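Local atomic coordinates of Mlr6093 protein (Mesorhizobium loti, PDB entry 2QJ8), a protein that probably acts as a zinc-dependent hydrolase of the aspartoacylase and succinylglutamate desuccinylase family, cleaving ester bonds or non-peptide carbon-nitrogen bonds of linear amides. Residues L49-N54 / I82-I87; G144-C149 / A310-M315; I154-A159 / W182-T187. All coordinates share one frame; numbering follows the deposited sequence. Where two conformers were deposited one is given.

Contact 1 of 3, residues L49-N54 / I82-I87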
loop_
_atom_site.group_PDB
_atom_site.type_symbol
_atom_site.label_atom_id
_atom_site.label_comp_id
_atom_site.label_asym_id
_atom_site.label_seq_id
_atom_site.Cartn_x
_atom_site.Cartn_y
_atom_site.Cartn_z
ATOM N N LEU A 49 20.143 -19.044 3.862
ATOM C CA LEU A 49 19.910 -18.097 2.799
ATOM C C LEU A 49 18.740 -17.243 3.239
ATOM O O LEU A 49 17.728 -17.780 3.664
ATOM C CB LEU A 49 19.513 -18.784 1.495
ATOM C CG LEU A 49 19.051 -17.899 0.330
ATOM C CD1 LEU A 49 20.156 -16.914 -0.161
ATOM C CD2 LEU A 49 18.600 -18.833 -0.783
ATOM N N ILE A 50 18.871 -15.933 3.087
ATOM C CA ILE A 50 17.800 -14.976 3.311
ATOM C C ILE A 50 17.477 -14.261 2.002
ATOM O O ILE A 50 18.341 -13.608 1.395
ATOM C CB ILE A 50 18.169 -13.905 4.385
ATOM C CG1 ILE A 50 18.757 -14.579 5.615
ATOM C CG2 ILE A 50 16.937 -13.029 4.716
ATOM C CD1 ILE A 50 18.921 -13.657 6.774
ATOM N N THR A 51 16.217 -14.350 1.583
ATOM C CA THR A 51 15.750 -13.749 0.351
ATOM C C THR A 51 14.679 -12.659 0.607
ATOM O O THR A 51 13.870 -12.780 1.522
ATOM C CB THR A 51 15.176 -14.796 -0.630
ATOM O OG1 THR A 51 14.091 -15.516 -0.038
ATOM C CG2 THR A 51 16.230 -15.791 -1.094
ATOM N N GLY A 52 14.729 -11.591 -0.195
ATOM C CA GLY A 52 13.684 -10.552 -0.229
ATOM C C GLY A 52 13.312 -10.269 -1.667
ATOM O O GLY A 52 13.982 -10.727 -2.586
ATOM N N GLY A 53 12.249 -9.512 -1.869
ATOM C CA GLY A 53 11.926 -9.008 -3.197
ATOM C C GLY A 53 11.503 -9.975 -4.262
ATOM O O GLY A 53 11.768 -9.736 -5.420
ATOM N N ASN A 54 10.870 -11.082 -3.875
ATOM C CA ASN A 54 10.265 -11.982 -4.861
ATOM C C ASN A 54 9.170 -11.226 -5.607
ATOM O O ASN A 54 8.924 -11.509 -6.772
ATOM C CB ASN A 54 9.647 -13.227 -4.212
ATOM C CG ASN A 54 8.927 -14.107 -5.237
ATOM O OD1 ASN A 54 9.572 -14.789 -6.008
ATOM N ND2 ASN A 54 7.591 -14.083 -5.248
ATOM N N ILE A 82 23.964 -16.218 3.619
ATOM C CA ILE A 82 23.949 -15.604 2.308
ATOM C C ILE A 82 22.657 -14.770 2.253
ATOM O O ILE A 82 21.625 -15.214 2.731
ATOM C CB ILE A 82 23.941 -16.675 1.143
ATOM C CG1 ILE A 82 25.152 -17.629 1.226
ATOM C CG2 ILE A 82 23.927 -15.984 -0.183
ATOM C CD1 ILE A 82 25.065 -18.853 0.221
ATOM N N ILE A 83 22.730 -13.551 1.704
ATOM C CA ILE A 83 21.550 -12.666 1.586
ATOM C C ILE A 83 21.431 -12.081 0.193
ATOM O O ILE A 83 22.432 -11.572 -0.343
ATOM C CB ILE A 83 21.559 -11.474 2.611
ATOM C CG1 ILE A 83 21.692 -11.976 4.054
ATOM C CG2 ILE A 83 20.264 -10.637 2.492
ATOM C CD1 ILE A 83 21.901 -10.867 5.155
ATOM N N VAL A 84 20.224 -12.201 -0.388
ATOM C CA VAL A 84 19.880 -11.609 -1.698
ATOM C C VAL A 84 18.659 -10.709 -1.425
ATOM O O VAL A 84 17.524 -11.178 -1.405
ATOM C CB VAL A 84 19.685 -12.666 -2.825
ATOM C CG1 VAL A 84 18.824 -13.821 -2.381
ATOM C CG2 VAL A 84 19.156 -12.014 -4.111
ATOM N N PRO A 85 18.902 -9.386 -1.151
ATOM C CA PRO A 85 17.774 -8.523 -0.769
ATOM C C PRO A 85 16.644 -8.353 -1.744
ATOM O O PRO A 85 15.520 -8.218 -1.277
ATOM C CB PRO A 85 18.449 -7.159 -0.389
ATOM C CG PRO A 85 19.846 -7.557 -0.041
ATOM C CD PRO A 85 20.146 -8.592 -1.117
ATOM N N GLU A 86 16.918 -8.430 -3.054
ATOM C CA GLU A 86 15.900 -8.330 -4.102
ATOM C C GLU A 86 16.163 -9.400 -5.146
ATOM O O GLU A 86 16.962 -9.187 -6.062
ATOM C CB GLU A 86 15.912 -6.964 -4.822
ATOM C CG GLU A 86 15.673 -5.744 -3.966
ATOM C CD GLU A 86 16.926 -5.093 -3.437
ATOM O OE1 GLU A 86 17.868 -4.820 -4.232
ATOM O OE2 GLU A 86 16.958 -4.778 -2.227
ATOM N N ILE A 87 15.499 -10.544 -5.022
ATOM C CA ILE A 87 15.641 -11.605 -6.007
ATOM C C ILE A 87 14.921 -11.273 -7.326
ATOM O O ILE A 87 15.248 -11.878 -8.346
ATOM C CB ILE A 87 15.220 -13.037 -5.493
ATOM C CG1 ILE A 87 13.704 -13.144 -5.189
ATOM C CG2 ILE A 87 16.089 -13.455 -4.356
ATOM C CD1 ILE A 87 13.198 -14.543 -4.705
#

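Contact 2 of 3, residues G144-C149 / A310-M315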
loop_
_atom_site.group_PDB
_atom_site.type_symbol
_atom_site.label_atom_id
_atom_site.label_comp_id
_atom_site.label_asym_id
_atom_site.label_seq_id
_atom_site.Cartn_x
_atom_site.Cartn_y
_atom_site.Cartn_z
ATOM N N GLY A 144 0.903 -9.018 0.369
ATOM C CA GLY A 144 0.162 -8.275 -0.669
ATOM C C GLY A 144 0.122 -6.831 -0.201
ATOM O O GLY A 144 -0.220 -6.616 0.964
ATOM N N PRO A 145 0.483 -5.825 -1.063
ATOM C CA PRO A 145 0.415 -4.401 -0.589
ATOM C C PRO A 145 -1.002 -3.850 -0.421
ATOM O O PRO A 145 -1.188 -2.762 0.099
ATOM C CB PRO A 145 1.110 -3.584 -1.681
ATOM C CG PRO A 145 1.386 -4.466 -2.740
ATOM C CD PRO A 145 0.906 -5.882 -2.471
ATOM N N THR A 146 -1.984 -4.584 -0.921
ATOM C CA THR A 146 -3.383 -4.263 -0.726
ATOM C C THR A 146 -3.940 -4.917 0.550
ATOM O O THR A 146 -5.145 -4.844 0.804
ATOM C CB THR A 146 -4.176 -4.748 -1.903
ATOM O OG1 THR A 146 -4.041 -6.166 -2.030
ATOM C CG2 THR A 146 -3.757 -4.035 -3.196
ATOM N N TRP A 147 -3.087 -5.585 1.333
ATOM C CA TRP A 147 -3.482 -6.219 2.573
ATOM C C TRP A 147 -2.684 -5.620 3.714
ATOM O O TRP A 147 -1.583 -5.126 3.512
ATOM C CB TRP A 147 -3.133 -7.701 2.576
ATOM C CG TRP A 147 -3.936 -8.594 1.756
ATOM C CD1 TRP A 147 -3.721 -8.911 0.441
ATOM C CD2 TRP A 147 -5.056 -9.372 2.182
ATOM N NE1 TRP A 147 -4.652 -9.826 0.022
ATOM C CE2 TRP A 147 -5.478 -10.138 1.075
ATOM C CE3 TRP A 147 -5.744 -9.501 3.390
ATOM C CZ2 TRP A 147 -6.575 -11.006 1.140
ATOM C CZ3 TRP A 147 -6.812 -10.369 3.462
ATOM C CH2 TRP A 147 -7.223 -11.111 2.343
ATOM N N ASP A 148 -3.290 -5.640 4.893
ATOM C CA ASP A 148 -2.611 -5.392 6.139
ATOM C C ASP A 148 -2.651 -6.799 6.782
ATOM O O ASP A 148 -3.672 -7.478 6.705
ATOM C CB ASP A 148 -3.380 -4.419 6.998
ATOM C CG ASP A 148 -2.554 -3.861 8.132
ATOM O OD1 ASP A 148 -1.313 -3.992 8.145
ATOM O OD2 ASP A 148 -3.148 -3.249 9.031
ATOM N N CYS A 149 -1.538 -7.254 7.342
ATOM C CA CYS A 149 -1.500 -8.515 8.045
ATOM C C CYS A 149 -0.596 -8.392 9.256
ATOM O O CYS A 149 0.240 -7.482 9.335
ATOM C CB CYS A 149 -1.087 -9.676 7.139
ATOM S SG CYS A 149 0.632 -9.723 6.647
ATOM N N ALA A 310 -5.432 -10.973 8.780
ATOM C CA ALA A 310 -5.202 -10.134 7.627
ATOM C C ALA A 310 -6.523 -9.604 7.101
ATOM O O ALA A 310 -7.548 -10.281 7.205
ATOM C CB ALA A 310 -4.458 -10.929 6.531
ATOM N N ILE A 311 -6.494 -8.396 6.545
ATOM C CA ILE A 311 -7.690 -7.761 5.985
ATOM C C ILE A 311 -7.274 -6.804 4.869
ATOM O O ILE A 311 -6.245 -6.144 4.984
ATOM C CB ILE A 311 -8.544 -7.062 7.076
ATOM C CG1 ILE A 311 -9.927 -6.673 6.487
ATOM C CG2 ILE A 311 -7.775 -5.882 7.721
ATOM C CD1 ILE A 311 -10.924 -6.235 7.461
ATOM N N ARG A 312 -8.043 -6.795 3.769
ATOM C CA ARG A 312 -7.771 -5.918 2.625
ATOM C C ARG A 312 -8.001 -4.474 2.953
ATOM O O ARG A 312 -8.828 -4.153 3.820
ATOM C CB ARG A 312 -8.694 -6.199 1.430
ATOM C CG ARG A 312 -8.361 -7.382 0.610
ATOM C CD ARG A 312 -9.101 -7.297 -0.751
ATOM N NE ARG A 312 -9.034 -8.549 -1.511
ATOM C CZ ARG A 312 -7.948 -9.039 -2.122
ATOM N NH1 ARG A 312 -6.769 -8.420 -2.093
ATOM N NH2 ARG A 312 -8.042 -10.202 -2.760
ATOM N N SER A 313 -7.293 -3.602 2.233
ATOM C CA SER A 313 -7.475 -2.163 2.309
ATOM C C SER A 313 -8.693 -1.877 1.454
ATOM O O SER A 313 -9.119 -2.738 0.674
ATOM C CB SER A 313 -6.283 -1.443 1.692
ATOM O OG SER A 313 -5.088 -1.847 2.351
ATOM N N ALA A 314 -9.266 -0.696 1.611
ATOM C CA ALA A 314 -10.407 -0.285 0.780
ATOM C C ALA A 314 -9.975 -0.323 -0.694
ATOM O O ALA A 314 -9.004 0.348 -1.098
ATOM C CB ALA A 314 -10.901 1.074 1.172
HETATM N N MSE A 315 -10.644 -1.161 -1.485
HETATM C CA MSE A 315 -10.252 -1.379 -2.873
HETATM C C MSE A 315 -11.383 -2.029 -3.630
HETATM O O MSE A 315 -12.282 -2.580 -3.012
HETATM C CB MSE A 315 -9.066 -2.364 -2.911
HETATM C CG MSE A 315 -9.441 -3.821 -2.450
HETATM SE SE MSE A 315 -8.023 -5.132 -2.541
HETATM C CE MSE A 315 -7.423 -4.814 -4.397
#

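Contact 3 of 3, residues I154-A159 / W182-T187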
loop_
_atom_site.group_PDB
_atom_site.type_symbol
_atom_site.label_atom_id
_atom_site.label_comp_id
_atom_site.label_asym_id
_atom_site.label_seq_id
_atom_site.Cartn_x
_atom_site.Cartn_y
_atom_site.Cartn_z
ATOM N N ILE A 154 3.801 -17.762 8.635
ATOM C CA ILE A 154 2.719 -18.672 8.252
ATOM C C ILE A 154 3.381 -20.013 7.974
ATOM O O ILE A 154 4.279 -20.091 7.136
ATOM C CB ILE A 154 1.945 -18.241 6.975
ATOM C CG1 ILE A 154 1.286 -16.874 7.170
ATOM C CG2 ILE A 154 0.870 -19.312 6.576
ATOM C CD1 ILE A 154 0.562 -16.384 5.935
ATOM N N SER A 155 2.954 -21.027 8.719
ATOM C CA SER A 155 3.435 -22.392 8.675
ATOM C C SER A 155 2.389 -23.236 7.965
ATOM O O SER A 155 1.246 -23.306 8.419
ATOM C CB SER A 155 3.587 -22.962 10.106
ATOM O OG SER A 155 4.589 -22.304 10.864
ATOM N N HIS A 156 2.767 -23.858 6.859
ATOM C CA HIS A 156 1.876 -24.727 6.109
ATOM C C HIS A 156 2.020 -26.188 6.626
ATOM O O HIS A 156 3.142 -26.711 6.659
ATOM C CB HIS A 156 2.217 -24.630 4.617
ATOM C CG HIS A 156 1.226 -25.314 3.736
ATOM N ND1 HIS A 156 1.042 -26.680 3.741
ATOM C CD2 HIS A 156 0.367 -24.822 2.817
ATOM C CE1 HIS A 156 0.111 -26.998 2.863
ATOM N NE2 HIS A 156 -0.308 -25.889 2.285
ATOM N N PRO A 157 0.927 -26.819 7.108
ATOM C CA PRO A 157 0.991 -28.213 7.535
ATOM C C PRO A 157 1.490 -29.195 6.471
ATOM O O PRO A 157 1.118 -29.076 5.299
ATOM C CB PRO A 157 -0.463 -28.527 7.890
ATOM C CG PRO A 157 -1.014 -27.251 8.285
ATOM C CD PRO A 157 -0.404 -26.256 7.397
ATOM N N ILE A 158 2.377 -30.100 6.877
ATOM C CA ILE A 158 2.939 -31.136 6.002
ATOM C C ILE A 158 2.897 -32.499 6.709
ATOM O O ILE A 158 2.858 -32.563 7.951
ATOM C CB ILE A 158 4.358 -30.765 5.489
ATOM C CG1 ILE A 158 5.385 -30.701 6.630
ATOM C CG2 ILE A 158 4.278 -29.421 4.685
ATOM C CD1 ILE A 158 6.816 -30.634 6.156
ATOM N N ALA A 159 2.904 -33.573 5.910
ATOM C CA ALA A 159 2.775 -34.939 6.415
ATOM C C ALA A 159 3.985 -35.458 7.176
ATOM O O ALA A 159 3.812 -36.341 8.028
ATOM C CB ALA A 159 2.398 -35.916 5.270
ATOM N N TRP A 182 -1.655 -22.690 8.614
ATOM C CA TRP A 182 -2.584 -22.508 7.518
ATOM C C TRP A 182 -2.233 -23.372 6.307
ATOM O O TRP A 182 -1.204 -23.179 5.680
ATOM C CB TRP A 182 -2.605 -21.018 7.130
ATOM C CG TRP A 182 -3.580 -20.643 6.031
ATOM C CD1 TRP A 182 -4.670 -21.364 5.599
ATOM C CD2 TRP A 182 -3.635 -19.393 5.325
ATOM N NE1 TRP A 182 -5.332 -20.678 4.615
ATOM C CE2 TRP A 182 -4.731 -19.463 4.431
ATOM C CE3 TRP A 182 -2.852 -18.242 5.335
ATOM C CZ2 TRP A 182 -5.057 -18.421 3.554
ATOM C CZ3 TRP A 182 -3.181 -17.199 4.464
ATOM C CH2 TRP A 182 -4.269 -17.309 3.582
ATOM N N GLU A 183 -3.150 -24.270 5.962
ATOM C CA GLU A 183 -3.000 -25.189 4.847
ATOM C C GLU A 183 -3.579 -24.522 3.605
ATOM O O GLU A 183 -4.627 -24.898 3.102
ATOM C CB GLU A 183 -3.667 -26.516 5.203
ATOM C CG GLU A 183 -3.402 -27.631 4.238
ATOM C CD GLU A 183 -3.883 -29.012 4.730
ATOM O OE1 GLU A 183 -4.124 -29.238 5.948
ATOM O OE2 GLU A 183 -4.000 -29.894 3.865
ATOM N N HIS A 184 -2.852 -23.527 3.111
ATOM C CA HIS A 184 -3.289 -22.729 1.943
ATOM C C HIS A 184 -3.101 -23.399 0.570
ATOM O O HIS A 184 -3.730 -23.000 -0.408
ATOM C CB HIS A 184 -2.659 -21.315 1.952
ATOM C CG HIS A 184 -1.164 -21.283 2.110
ATOM N ND1 HIS A 184 -0.290 -21.569 1.081
ATOM C CD2 HIS A 184 -0.394 -20.964 3.177
ATOM C CE1 HIS A 184 0.949 -21.437 1.511
ATOM N NE2 HIS A 184 0.913 -21.073 2.781
ATOM N N ASN A 185 -2.253 -24.421 0.512
ATOM C CA ASN A 185 -1.924 -25.160 -0.709
ATOM C C ASN A 185 -1.363 -24.327 -1.886
ATOM O O ASN A 185 -1.419 -24.742 -3.042
ATOM C CB ASN A 185 -3.105 -26.070 -1.114
ATOM C CG ASN A 185 -3.355 -27.196 -0.105
ATOM O OD1 ASN A 185 -4.491 -27.398 0.348
ATOM N ND2 ASN A 185 -2.289 -27.926 0.260
ATOM N N GLU A 186 -0.753 -23.192 -1.543
ATOM C CA GLU A 186 -0.084 -22.266 -2.460
ATOM C C GLU A 186 1.410 -22.569 -2.288
ATOM O O GLU A 186 2.201 -21.724 -1.847
ATOM C CB GLU A 186 -0.406 -20.814 -2.075
ATOM N N THR A 187 1.763 -23.801 -2.639
ATOM C CA THR A 187 3.095 -24.369 -2.445
ATOM C C THR A 187 3.889 -24.704 -3.724
ATOM O O THR A 187 5.016 -25.233 -3.648
ATOM C CB THR A 187 2.946 -25.658 -1.610
ATOM O OG1 THR A 187 2.128 -26.594 -2.311
ATOM C CG2 THR A 187 2.336 -25.343 -0.254
#

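Contact 1 of 3, residues L49-N54 / I82-I87
L49-T51 and I82-V84 are the adjacent parallel strands of a beta-alpha-beta unit whose crossover is helix 60-75. Their short axes approach to 4.7 Å and differ by 9° in direction. Parallel bridges of L49 with I82, I50 with I83 and T51 with V84 define the register. I50 bonds through both its backbone N and its O: the N donates to I82 O, and the O accepts V84 N at 3.0 Å. G52 N then reaches V84 O, and I87 N, beyond V84 in the chain, donates to G52 O at 2.9 Å, so the pairing continues into the loop after strand 79-84. Two glycines make this possible. A CB on G52 would collide with P85 O, one on G53 would meet E86 CA, and the positive phi of G53 (68°) itself favours glycine.

On the sheet face of L49, T51, I82 and V84, T51 CG2 lies alongside V84 CG1 at 3.5 Å in one of the two modelled V84 conformers, while L49 CD1 lies 3.9 Å from I82 CG2. T51 turns its OG1 to D139 of strand 136-144. On the other face I83 CG1 packs against I50 CB, and the I83 side chain also touches L68 and L72 of helix 60-75. I87 places CG1 between its backbone N and carbonyl carbon (chi1 66°), which brings CG1 to 3.6 Å from N54 CA and CD1 to 3.8 Å from N54 CB. Replacing I87 by an alanine removes CG1, CG2 and CD1 and is likely to open a gap beside N54 CA and CB and T51 CG2.

All the touching residues are buried, so the strand amides and carbonyls named here find their partners in each other rather than in solvent, and the apolar grip of I87 extends to N54, whose ND2 is bonded to N105 OD1.

Contact 2 of 3, residues G144-C149 / A310-M315
W147-C149 runs antiparallel to A310-R312; the short axes approach to 4.7 Å with their directions 163° apart. D148 and I311 form the hydrogen-bonded pair: D148 N donates to I311 O at 3.0 Å in an almost straight bond (177°), and I311 N returns the bond to D148 O. W147 with R312 and C149 with A310 are the flanking non-hydrogen-bonded pairs. Before the strand, a type I turn from G144 to W147 is closed by W147 N on G144 O at 3.1 Å. T146 O, in this turn, accepts S313 N at 2.9 Å and, weakly, S313 OG.

With CG lying anti to its carbonyl carbon (chi1 -78°) and the chain extended from CG to NE, R312 sets CG over the six-membered ring of W147, 4.0 Å from its centroid and close to the ring normal. Further out, the guanidinium face stands over W147 CZ2, but its plane is tilted well away from that of the indole; NH1 and W147 NE1 are both donors and form no bond. At the ring edge I311 N lies 3.4 Å from W147 CE3. C149 CB meets A310 CB at 3.6 Å, and the selenium of selenomethionine M315 approaches T146 CB. R312 and M315 are each modelled in two conformers, so their contacts describe one of them.

R312 NH2 forms a salt bridge with E321. F143 of strand 136-144 meets W147 edge-to-face, and F268 of strand 266-270 touches I311 and R312. The contact thus pairs strand 147-149, in the catalytic-domain range, with distant strand 306-312, which in turn pairs with strand 322-329 through A310-I325 and R312-V323 bonds.

Contact 3 of 3, residues I154-A159 / W182-T187
H156 and H184 are brought together by unlike first torsions: H156 carries CG anti to its backbone N (chi1 -171°), which takes the ring across to the W182-T187 loop, whereas H184 holds CG between its backbone N and carbonyl carbon (chi1 52°). The edge of H156 meets the face of H184, with CD2 above the centre of that ring. Centroids of the H156 and H184 rings lie 4.8 Å apart and the planes stand at 84°, a T-shaped pair. Both nitrogens of H156 are engaged. NE2 accepts N185 N at 3.0 Å, the donor lying in the ring plane, and ND1 donates to P157 O at 2.9 Å from above the carbonyl plane. Those two bonds fix the rotation of the imidazole, while CH-pi contacts cover its opposite faces: T187 CG2 at 3.9 Å and E183 CA at 4.0 Å from the H156 ring centroid.

The contact sits where two parallel strands, 152-155 and 178-182, joined through helix 161-172, give way to loops. W182 N still donates to S155 O at 3.0 Å, and next to it E183 is the centre of an inverse gamma turn, whose H184 N to W182 O bond is weak. This tight bend swings H184 and N185 round to H156.

I154 and W182 lie side by side and point the same way: I154 CG2 is 3.9 Å from W182 CB, and I154 CD1 meets the edge of the indole at CE3. The indole NE1 is bonded to Q259 of strand 250-261. P157 CD lies 3.6 Å from W182 C, and P157 CD and CG also lie against E183 CB.

From the N terminus, contact 1 closes first: the chain leaves strand 47-52, passes through helix 60-75 and returns as strand 79-84, all before contact 2 opens. Contact 2 then spans a far longer loop, from the turn after strand 136-144 to strand 306-312, tying the family's catalytic region to strands near the C terminus. Contact 3 is nested inside that loop and closes the short excursion from strand 152-155 through helix 161-172 to the end of strand 178-182. No two contacts touch; contacts 2 and 3 come closest, about 7 Å between nearest atoms. Contact 1 lies across the chain's centre from both, with centres 22 to 23 Å away.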